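Long-range contacts in coat protein (Sulfolobus turreted icosahedral virus, PDB 2BBD), which probably builds the icosahedral capsid shell of an archaeal virus as its major coat protein, with two jelly-roll barrels in each chain: residues Lys23-Asn28 with Ile154-Val159; Phe29-Arg34 with Leu120-Ala125; Ala179-Lys184 with Tyr312-Tyr317. All blocks are in the same frame, centred on the assembly; numbering follows the deposited sequence.

Interaction 1. Residues Lys23-Asn28 with Ile154-Val159; sequences KIPRNN and ITYERV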
loop_
_atom_site.group_PDB
_atom_site.type_symbol
_atom_site.label_atom_id
_atom_site.label_comp_id
_atom_site.label_asym_id
_atom_site.label_seq_id
_atom_site.Cartn_x
_atom_site.Cartn_y
_atom_site.Cartn_z
ATOM N N LYS A 23 10.415 5.661 -15.581
ATOM C CA LYS A 23 9.553 6.675 -16.170
ATOM C C LYS A 23 8.309 5.990 -16.709
ATOM O O LYS A 23 8.402 4.997 -17.426
ATOM C CB LYS A 23 10.275 7.401 -17.305
ATOM C CG LYS A 23 9.496 8.593 -17.851
ATOM C CD LYS A 23 9.216 9.624 -16.755
ATOM C CE LYS A 23 8.912 10.976 -17.367
ATOM N NZ LYS A 23 9.992 11.396 -18.322
ATOM N N ILE A 24 7.145 6.510 -16.349
ATOM C CA ILE A 24 5.894 5.933 -16.811
ATOM C C ILE A 24 5.414 6.689 -18.045
ATOM O O ILE A 24 5.281 7.909 -18.020
ATOM C CB ILE A 24 4.834 6.001 -15.704
ATOM C CG1 ILE A 24 5.336 5.242 -14.469
ATOM C CG2 ILE A 24 3.513 5.429 -16.202
ATOM C CD1 ILE A 24 5.655 3.778 -14.730
ATOM N N PRO A 25 5.164 5.974 -19.151
ATOM C CA PRO A 25 4.698 6.594 -20.399
ATOM C C PRO A 25 3.284 7.172 -20.256
ATOM O O PRO A 25 2.407 6.540 -19.664
ATOM C CB PRO A 25 4.736 5.439 -21.404
ATOM C CG PRO A 25 5.720 4.466 -20.796
ATOM C CD PRO A 25 5.392 4.533 -19.335
ATOM N N ARG A 26 3.073 8.361 -20.816
ATOM C CA ARG A 26 1.784 9.049 -20.753
ATOM C C ARG A 26 0.992 8.908 -22.049
ATOM O O ARG A 26 0.589 9.902 -22.652
ATOM C CB ARG A 26 2.021 10.528 -20.442
ATOM C CG ARG A 26 2.809 10.729 -19.162
ATOM C CD ARG A 26 3.060 12.190 -18.834
ATOM N NE ARG A 26 4.014 12.806 -19.747
ATOM C CZ ARG A 26 3.684 13.406 -20.886
ATOM N NH1 ARG A 26 2.411 13.475 -21.256
ATOM N NH2 ARG A 26 4.626 13.946 -21.650
ATOM N N ASN A 27 0.762 7.664 -22.460
ATOM C CA ASN A 27 0.037 7.369 -23.685
ATOM C C ASN A 27 -1.429 7.734 -23.617
ATOM O O ASN A 27 -2.038 8.066 -24.629
ATOM C CB ASN A 27 0.152 5.887 -24.015
ATOM C CG ASN A 27 1.582 5.449 -24.241
ATOM O OD1 ASN A 27 1.851 4.264 -24.417
ATOM N ND2 ASN A 27 2.508 6.404 -24.240
ATOM N N ASN A 28 -1.995 7.644 -22.424
ATOM C CA ASN A 28 -3.402 7.948 -22.195
ATOM C C ASN A 28 -3.590 8.060 -20.698
ATOM O O ASN A 28 -2.609 8.088 -19.937
ATOM C CB ASN A 28 -4.285 6.813 -22.716
ATOM C CG ASN A 28 -4.746 7.033 -24.141
ATOM O OD1 ASN A 28 -5.308 8.080 -24.468
ATOM N ND2 ASN A 28 -4.521 6.039 -24.999
ATOM N N ILE A 154 1.148 -1.454 -17.586
ATOM C CA ILE A 154 0.254 -0.330 -17.373
ATOM C C ILE A 154 -1.135 -0.520 -17.953
ATOM O O ILE A 154 -1.299 -0.987 -19.083
ATOM C CB ILE A 154 0.895 0.950 -17.953
ATOM C CG1 ILE A 154 2.271 1.144 -17.317
ATOM C CG2 ILE A 154 0.016 2.174 -17.682
ATOM C CD1 ILE A 154 3.126 2.128 -18.036
ATOM N N THR A 155 -2.139 -0.184 -17.153
ATOM C CA THR A 155 -3.511 -0.264 -17.617
ATOM C C THR A 155 -3.920 1.172 -17.957
ATOM O O THR A 155 -3.913 2.047 -17.096
ATOM C CB THR A 155 -4.454 -0.826 -16.541
ATOM O OG1 THR A 155 -4.129 -2.198 -16.277
ATOM C CG2 THR A 155 -5.894 -0.741 -17.023
ATOM N N TYR A 156 -4.241 1.407 -19.225
ATOM C CA TYR A 156 -4.640 2.731 -19.683
ATOM C C TYR A 156 -6.126 2.804 -19.938
ATOM O O TYR A 156 -6.827 1.801 -19.921
ATOM C CB TYR A 156 -3.953 3.089 -21.005
ATOM C CG TYR A 156 -2.477 3.351 -20.918
ATOM C CD1 TYR A 156 -1.555 2.405 -21.352
ATOM C CD2 TYR A 156 -1.999 4.565 -20.441
ATOM C CE1 TYR A 156 -0.189 2.666 -21.319
ATOM C CE2 TYR A 156 -0.640 4.836 -20.398
ATOM C CZ TYR A 156 0.260 3.885 -20.838
ATOM O OH TYR A 156 1.607 4.146 -20.769
ATOM N N GLU A 157 -6.592 4.018 -20.174
ATOM C CA GLU A 157 -7.977 4.250 -20.539
ATOM C C GLU A 157 -7.909 5.414 -21.514
ATOM O O GLU A 157 -7.326 6.464 -21.216
ATOM C CB GLU A 157 -8.860 4.627 -19.347
ATOM C CG GLU A 157 -10.344 4.565 -19.702
ATOM C CD GLU A 157 -11.259 4.982 -18.565
ATOM O OE1 GLU A 157 -11.024 4.563 -17.413
ATOM O OE2 GLU A 157 -12.228 5.721 -18.829
ATOM N N ARG A 158 -8.469 5.206 -22.694
ATOM C CA ARG A 158 -8.473 6.242 -23.697
ATOM C C ARG A 158 -9.660 7.154 -23.413
ATOM O O ARG A 158 -10.803 6.843 -23.751
ATOM C CB ARG A 158 -8.573 5.624 -25.092
ATOM C CG ARG A 158 -8.707 6.647 -26.189
ATOM C CD ARG A 158 -8.406 6.052 -27.551
ATOM N NE ARG A 158 -8.868 6.934 -28.620
ATOM C CZ ARG A 158 -10.143 7.063 -28.976
ATOM N NH1 ARG A 158 -11.081 6.363 -28.346
ATOM N NH2 ARG A 158 -10.483 7.891 -29.958
ATOM N N VAL A 159 -9.373 8.273 -22.765
ATOM C CA VAL A 159 -10.394 9.245 -22.415
ATOM C C VAL A 159 -10.335 10.388 -23.418
ATOM O O VAL A 159 -9.330 11.095 -23.524
ATOM C CB VAL A 159 -10.168 9.774 -20.985
ATOM C CG1 VAL A 159 -11.267 10.735 -20.602
ATOM C CG2 VAL A 159 -10.139 8.600 -20.011
HETATM O O HOH W 1 -6.790 9.349 -22.587
#

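Interaction 2. Residues Phe29-Arg34 with Leu120-Ala125; sequences FIRKIR and LARFPA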
loop_
_atom_site.group_PDB
_atom_site.type_symbol
_atom_site.label_atom_id
_atom_site.label_comp_id
_atom_site.label_asym_id
_atom_site.label_seq_id
_atom_site.Cartn_x
_atom_site.Cartn_y
_atom_site.Cartn_z
ATOM N N PHE A 29 -4.846 8.137 -20.276
ATOM C CA PHE A 29 -5.137 8.187 -18.855
ATOM C C PHE A 29 -4.709 6.817 -18.321
ATOM O O PHE A 29 -4.748 5.825 -19.053
ATOM C CB PHE A 29 -6.637 8.416 -18.616
ATOM C CG PHE A 29 -7.051 9.869 -18.662
ATOM C CD1 PHE A 29 -8.132 10.319 -17.903
ATOM C CD2 PHE A 29 -6.367 10.788 -19.460
ATOM C CE1 PHE A 29 -8.528 11.667 -17.935
ATOM C CE2 PHE A 29 -6.755 12.136 -19.500
ATOM C CZ PHE A 29 -7.835 12.573 -18.739
ATOM N N ILE A 30 -4.305 6.765 -17.057
ATOM C CA ILE A 30 -3.842 5.519 -16.447
ATOM C C ILE A 30 -4.727 5.082 -15.283
ATOM O O ILE A 30 -4.953 5.850 -14.352
ATOM C CB ILE A 30 -2.388 5.692 -15.937
ATOM C CG1 ILE A 30 -1.460 5.971 -17.127
ATOM C CG2 ILE A 30 -1.948 4.459 -15.142
ATOM C CD1 ILE A 30 -0.065 6.461 -16.729
ATOM N N ARG A 31 -5.229 3.853 -15.343
ATOM C CA ARG A 31 -6.071 3.328 -14.274
ATOM C C ARG A 31 -5.214 2.582 -13.251
ATOM O O ARG A 31 -5.501 2.599 -12.048
ATOM C CB ARG A 31 -7.148 2.411 -14.846
ATOM C CG ARG A 31 -8.177 3.135 -15.713
ATOM C CD ARG A 31 -9.190 2.154 -16.235
ATOM N NE ARG A 31 -10.032 1.664 -15.149
ATOM C CZ ARG A 31 -11.012 2.376 -14.601
ATOM N NH1 ARG A 31 -11.271 3.596 -15.050
ATOM N NH2 ARG A 31 -11.720 1.880 -13.599
ATOM N N LYS A 32 -4.156 1.927 -13.720
ATOM C CA LYS A 32 -3.274 1.245 -12.793
ATOM C C LYS A 32 -1.910 0.860 -13.352
ATOM O O LYS A 32 -1.676 0.879 -14.560
ATOM C CB LYS A 32 -3.964 0.009 -12.193
ATOM C CG LYS A 32 -4.057 -1.221 -13.073
ATOM C CD LYS A 32 -4.568 -2.416 -12.241
ATOM C CE LYS A 32 -4.716 -3.698 -13.067
ATOM N NZ LYS A 32 -3.407 -4.267 -13.499
ATOM N N ILE A 33 -1.003 0.544 -12.440
ATOM C CA ILE A 33 0.337 0.129 -12.797
ATOM C C ILE A 33 0.639 -1.164 -12.058
ATOM O O ILE A 33 0.435 -1.266 -10.850
ATOM C CB ILE A 33 1.386 1.183 -12.394
ATOM C CG1 ILE A 33 1.153 2.480 -13.180
ATOM C CG2 ILE A 33 2.783 0.640 -12.634
ATOM C CD1 ILE A 33 2.008 3.650 -12.690
ATOM N N ARG A 34 1.119 -2.155 -12.789
ATOM C CA ARG A 34 1.462 -3.431 -12.189
ATOM C C ARG A 34 2.972 -3.622 -12.225
ATOM O O ARG A 34 3.630 -3.304 -13.223
ATOM C CB ARG A 34 0.787 -4.575 -12.941
ATOM C CG ARG A 34 1.291 -5.945 -12.524
ATOM C CD ARG A 34 0.733 -7.042 -13.414
ATOM N NE ARG A 34 -0.691 -7.260 -13.198
ATOM C CZ ARG A 34 -1.435 -8.081 -13.933
ATOM N NH1 ARG A 34 -0.882 -8.756 -14.937
ATOM N NH2 ARG A 34 -2.725 -8.237 -13.660
ATOM N N LEU A 120 -4.511 3.826 -9.600
ATOM C CA LEU A 120 -4.444 5.268 -9.804
ATOM C C LEU A 120 -5.804 5.852 -10.148
ATOM O O LEU A 120 -5.874 6.931 -10.726
ATOM C CB LEU A 120 -3.472 5.619 -10.934
ATOM C CG LEU A 120 -1.966 5.515 -10.685
ATOM C CD1 LEU A 120 -1.564 4.064 -10.539
ATOM C CD2 LEU A 120 -1.224 6.158 -11.844
ATOM N N ALA A 121 -6.876 5.145 -9.799
ATOM C CA ALA A 121 -8.223 5.615 -10.112
ATOM C C ALA A 121 -8.235 5.825 -11.628
ATOM O O ALA A 121 -8.131 4.860 -12.391
ATOM C CB ALA A 121 -8.503 6.923 -9.371
ATOM N N ARG A 122 -8.376 7.066 -12.073
ATOM C CA ARG A 122 -8.319 7.334 -13.509
ATOM C C ARG A 122 -7.502 8.604 -13.670
ATOM O O ARG A 122 -8.027 9.679 -13.920
ATOM C CB ARG A 122 -9.713 7.496 -14.118
ATOM C CG ARG A 122 -9.717 7.163 -15.602
ATOM C CD ARG A 122 -11.079 7.338 -16.240
ATOM N NE ARG A 122 -11.513 8.730 -16.206
ATOM C CZ ARG A 122 -12.604 9.178 -16.821
ATOM N NH1 ARG A 122 -13.370 8.341 -17.518
ATOM N NH2 ARG A 122 -12.925 10.463 -16.743
ATOM N N PHE A 123 -6.194 8.444 -13.495
ATOM C CA PHE A 123 -5.220 9.523 -13.561
ATOM C C PHE A 123 -5.069 10.127 -14.958
ATOM O O PHE A 123 -4.837 9.413 -15.933
ATOM C CB PHE A 123 -3.874 8.982 -13.079
ATOM C CG PHE A 123 -2.870 10.037 -12.765
ATOM C CD1 PHE A 123 -3.010 10.831 -11.637
ATOM C CD2 PHE A 123 -1.772 10.236 -13.600
ATOM C CE1 PHE A 123 -2.065 11.820 -11.336
ATOM C CE2 PHE A 123 -0.821 11.218 -13.311
ATOM C CZ PHE A 123 -0.968 12.012 -12.176
ATOM N N PRO A 124 -5.201 11.460 -15.068
ATOM C CA PRO A 124 -5.082 12.168 -16.350
ATOM C C PRO A 124 -3.604 12.326 -16.732
ATOM O O PRO A 124 -3.065 13.441 -16.786
ATOM C CB PRO A 124 -5.769 13.497 -16.061
ATOM C CG PRO A 124 -5.359 13.763 -14.631
ATOM C CD PRO A 124 -5.496 12.397 -13.963
ATOM N N ALA A 125 -2.963 11.194 -16.999
ATOM C CA ALA A 125 -1.542 11.155 -17.320
ATOM C C ALA A 125 -1.118 12.022 -18.498
ATOM O O ALA A 125 -0.025 12.572 -18.499
ATOM C CB ALA A 125 -1.112 9.714 -17.549
#

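Interaction 3. Residues Ala179-Lys184 with Tyr312-Tyr317; sequences ATVLPK and YVLPYY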
loop_
_atom_site.group_PDB
_atom_site.type_symbol
_atom_site.label_atom_id
_atom_site.label_comp_id
_atom_site.label_asym_id
_atom_site.label_seq_id
_atom_site.Cartn_x
_atom_site.Cartn_y
_atom_site.Cartn_z
ATOM N N ALA A 179 -13.708 16.063 -12.579
ATOM C CA ALA A 179 -14.054 14.827 -11.876
ATOM C C ALA A 179 -12.848 13.951 -11.530
ATOM O O ALA A 179 -12.953 12.721 -11.499
ATOM C CB ALA A 179 -15.047 14.018 -12.715
ATOM N N THR A 180 -11.712 14.575 -11.254
ATOM C CA THR A 180 -10.510 13.824 -10.936
ATOM C C THR A 180 -10.377 13.388 -9.474
ATOM O O THR A 180 -10.518 14.193 -8.551
ATOM C CB THR A 180 -9.240 14.626 -11.315
ATOM O OG1 THR A 180 -9.151 14.738 -12.742
ATOM C CG2 THR A 180 -7.979 13.930 -10.779
ATOM N N VAL A 181 -10.103 12.100 -9.287
ATOM C CA VAL A 181 -9.877 11.533 -7.968
ATOM C C VAL A 181 -8.412 11.089 -7.955
ATOM O O VAL A 181 -8.016 10.207 -8.717
ATOM C CB VAL A 181 -10.774 10.298 -7.695
ATOM C CG1 VAL A 181 -10.464 9.732 -6.317
ATOM C CG2 VAL A 181 -12.244 10.687 -7.780
ATOM N N LEU A 182 -7.614 11.713 -7.096
ATOM C CA LEU A 182 -6.194 11.391 -6.979
ATOM C C LEU A 182 -5.881 10.503 -5.776
ATOM O O LEU A 182 -6.113 10.892 -4.632
ATOM C CB LEU A 182 -5.367 12.672 -6.842
ATOM C CG LEU A 182 -5.378 13.672 -7.998
ATOM C CD1 LEU A 182 -4.498 14.866 -7.645
ATOM C CD2 LEU A 182 -4.881 12.988 -9.261
ATOM N N PRO A 183 -5.350 9.297 -6.018
ATOM C CA PRO A 183 -5.029 8.430 -4.885
ATOM C C PRO A 183 -3.887 9.043 -4.079
ATOM O O PRO A 183 -3.017 9.712 -4.636
ATOM C CB PRO A 183 -4.640 7.115 -5.559
ATOM C CG PRO A 183 -4.067 7.570 -6.873
ATOM C CD PRO A 183 -5.050 8.630 -7.296
ATOM N N LYS A 184 -3.929 8.851 -2.763
ATOM C CA LYS A 184 -2.896 9.347 -1.856
ATOM C C LYS A 184 -2.650 8.219 -0.847
ATOM O O LYS A 184 -3.106 8.267 0.295
ATOM C CB LYS A 184 -3.367 10.608 -1.139
ATOM C CG LYS A 184 -2.278 11.288 -0.315
ATOM C CD LYS A 184 -2.847 12.449 0.477
ATOM C CE LYS A 184 -1.765 13.206 1.230
ATOM N NZ LYS A 184 -0.815 13.898 0.307
ATOM N N TYR A 312 -7.543 9.119 -0.766
ATOM C CA TYR A 312 -7.591 9.851 -2.027
ATOM C C TYR A 312 -7.955 11.312 -1.771
ATOM O O TYR A 312 -8.449 11.666 -0.698
ATOM C CB TYR A 312 -8.586 9.226 -3.007
ATOM C CG TYR A 312 -9.998 9.084 -2.491
ATOM C CD1 TYR A 312 -10.377 7.967 -1.745
ATOM C CD2 TYR A 312 -10.962 10.057 -2.765
ATOM C CE1 TYR A 312 -11.674 7.819 -1.287
ATOM C CE2 TYR A 312 -12.274 9.917 -2.309
ATOM C CZ TYR A 312 -12.619 8.796 -1.569
ATOM O OH TYR A 312 -13.900 8.650 -1.090
ATOM N N VAL A 313 -7.694 12.155 -2.762
ATOM C CA VAL A 313 -7.966 13.576 -2.654
ATOM C C VAL A 313 -8.610 14.062 -3.937
ATOM O O VAL A 313 -8.286 13.577 -5.025
ATOM C CB VAL A 313 -6.659 14.380 -2.445
ATOM C CG1 VAL A 313 -6.949 15.878 -2.498
ATOM C CG2 VAL A 313 -6.024 14.014 -1.123
ATOM N N LEU A 314 -9.532 15.009 -3.802
ATOM C CA LEU A 314 -10.202 15.603 -4.957
ATOM C C LEU A 314 -9.531 16.951 -5.167
ATOM O O LEU A 314 -9.685 17.861 -4.355
ATOM C CB LEU A 314 -11.688 15.819 -4.684
ATOM C CG LEU A 314 -12.502 14.616 -4.211
ATOM C CD1 LEU A 314 -13.979 14.984 -4.288
ATOM C CD2 LEU A 314 -12.222 13.401 -5.075
ATOM N N PRO A 315 -8.767 17.094 -6.255
ATOM C CA PRO A 315 -8.084 18.363 -6.518
ATOM C C PRO A 315 -9.028 19.562 -6.657
ATOM O O PRO A 315 -8.628 20.697 -6.431
ATOM C CB PRO A 315 -7.291 18.068 -7.792
ATOM C CG PRO A 315 -8.143 17.055 -8.491
ATOM C CD PRO A 315 -8.566 16.143 -7.363
ATOM N N TYR A 316 -10.281 19.296 -7.003
ATOM C CA TYR A 316 -11.283 20.345 -7.169
ATOM C C TYR A 316 -12.463 20.089 -6.234
ATOM O O TYR A 316 -13.619 20.342 -6.585
ATOM C CB TYR A 316 -11.766 20.374 -8.623
ATOM C CG TYR A 316 -10.634 20.512 -9.611
ATOM C CD1 TYR A 316 -10.332 19.484 -10.509
ATOM C CD2 TYR A 316 -9.824 21.646 -9.613
ATOM C CE1 TYR A 316 -9.247 19.585 -11.378
ATOM C CE2 TYR A 316 -8.737 21.754 -10.477
ATOM C CZ TYR A 316 -8.455 20.720 -11.354
ATOM O OH TYR A 316 -7.369 20.826 -12.192
ATOM N N TYR A 317 -12.150 19.573 -5.047
ATOM C CA TYR A 317 -13.138 19.250 -4.019
ATOM C C TYR A 317 -14.241 20.308 -3.903
ATOM O O TYR A 317 -15.416 20.016 -4.101
ATOM C CB TYR A 317 -12.431 19.113 -2.669
ATOM C CG TYR A 317 -13.327 18.655 -1.541
ATOM C CD1 TYR A 317 -13.610 17.302 -1.357
ATOM C CD2 TYR A 317 -13.891 19.575 -0.654
ATOM C CE1 TYR A 317 -14.428 16.876 -0.317
ATOM C CE2 TYR A 317 -14.713 19.156 0.389
ATOM C CZ TYR A 317 -14.975 17.807 0.550
ATOM O OH TYR A 317 -15.778 17.380 1.578
HETATM O O HOH W 2 -11.599 16.793 -8.254
#

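Interaction 1. Residues Lys23-Asn28 with Ile154-Val159
The hydroxyl of Y156 makes the direct hydrogen bond between the two segments, donating from OH to the carbonyl O of P25 at 2.8 Å. The donor approaches from above the carbonyl plane, 53° out of it, while that oxygen lies at the edge of the phenol ring and in the ring's own plane. Tyrosine suits the place because the backbones here form no ladder: its long, stiff ring crosses the gap and carries a polar tip to a carbonyl in a turn. A second polar link runs through water, which probably donates to N28 OD1 at 2.7 Å and accepts from the backbone N of V159 at 2.8 Å. The other end of the N28 amide, ND2, is held by the hydroxyl of Y4, so both ends of this amide are engaged.

In the fold, residues 25-28 form the connection between strands 19-24 and 29-43, which are strands C and D of the first jelly roll and belong to opposing sheets. The contact thus fastens this crossing to strand 145-158, the barrel's last strand and the neighbour of strand 29-43.

Contacts with the ring follow its two faces. N27 CB sits over one face in a CH-pi contact, 4.1 Å from the ring centroid and 25° off the normal, whereas CG2 of I154, from the ring's own strand, packs against the opposite face. At the rim, N28 CB comes within 3.9 Å of Y156 CD2.

Purely apolar packing occupies the end nearer the barrel interior. I154 is extended beyond CG1 (chi2 165°), which carries its CD1 to 3.6 Å from P25 CD and 3.8 Å from I24 CG2. Branched isoleucines fill this buried corner well, and the rigid ring of P25 suits the point where the chain leaves its strand.

Interaction 2. Residues Phe29-Arg34 with Leu120-Ala125
I30 and F123 form an antiparallel hydrogen-bonded pair: I30 N donates to F123 O at 2.9 Å, in the carbonyl plane, and F123 N returns a bond to I30 O at 3.0 Å. Beyond it, L120 N donates to R31 O at 2.9 Å. Alongside the ladder, P124 sets its CA over the centre of one face of the F29 ring, 3.5 Å from the centroid and 7° off the normal, a CH-pi contact, and its CB reaches F29 CZ at 3.5 Å. On the interior side, I30 CG2 meets L120 CD2 at 3.8 Å and I30 CD1 reaches A125 CB at 3.5 Å, where the small alanine lets the isoleucine come close.

Outside this shell, the guanidinium groups of R31 and R122 stand nearly perpendicular, yet both bind the carboxylate of E157, which would offset their like charges; R122 also pairs with E163 and E167. R31 and K32 both face T155 of strand 145-158 in a classic beta bulge. An inverse gamma turn centred on P124, at the end of strand 108-123, presents CA and CB to the F29 ring. The chains turn corners at R31 and at A121-R122, where strands 29-43 and 108-123 meet as the adjacent D and G strands of the BIDG sheet of a viral jelly roll.

Interaction 3. Residues Ala179-Lys184 with Tyr312-Tyr317
The Y312 ring meets V181 obliquely, with CG1 of the valine 3.6 Å from ring atom CD2. Its first torsion (chi1 56°) sets CG between the backbone N and the carbonyl carbon, turning the ring away from the partner strand; its hydroxyl then bonds to D282. The second flat group, the Y316 ring, carries CB of its neighbour P315 over the centre of one face, and its hydroxyl is tied to D173 and M176.

V181 serves two partners because its methyls diverge: while CG1 takes the tyrosine, CG2 lies 3.8 Å from L314 CD2, the two side chains running side by side. On the other side of the strand pair, L182 CG packs 4.1 Å from P315 CD, and the aliphatic part of K184 runs beside V313.

The backbones are joined at L182 and V313, an antiparallel hydrogen-bonded pair. L182 N donates to V313 O at 2.9 Å, nearly in line with the C=O bond, and V313 N donates to L182 O at 2.8 Å. P183 follows opposite Y312 in a non-hydrogen-bonded pair, a position where proline's missing N-H costs this ladder nothing. The ladder ends after V313, but P315 still packs tightly on T180, its CD 3.0 Å from T180 O. Beside them a water donates to T180 O at 2.8 Å and accepts from Y316 N at 3.1 Å, and Y316 stands at the N-cap position of helix 317-321.

Strands 182-193 and 303-313, the first and last of the second barrel, are paired here as neighbours, as the first and last strands are in the BIDG sheet of a viral jelly roll.

How the interactions relate
Interactions 1 and 2 touch and belong to the first barrel: strand 29-43 follows directly from the connection at 25-28, and both contacts reach the five-stranded sheet. Interaction 2 is the more buried, combining a backbone ladder with close apolar packing, whereas interaction 1, partly exposed, relies on a phenol hydroxyl, a ring face and water. Interaction 3 is also partly buried and pairs the first and last strands of the second barrel, with proline packing and a water bridge beyond the end of the ladder. It lies about 18 Å from interaction 1, centre to centre, without touching it, but packs against interaction 2 through F123 on L182 and L120 on P183, at the junction of the two barrels.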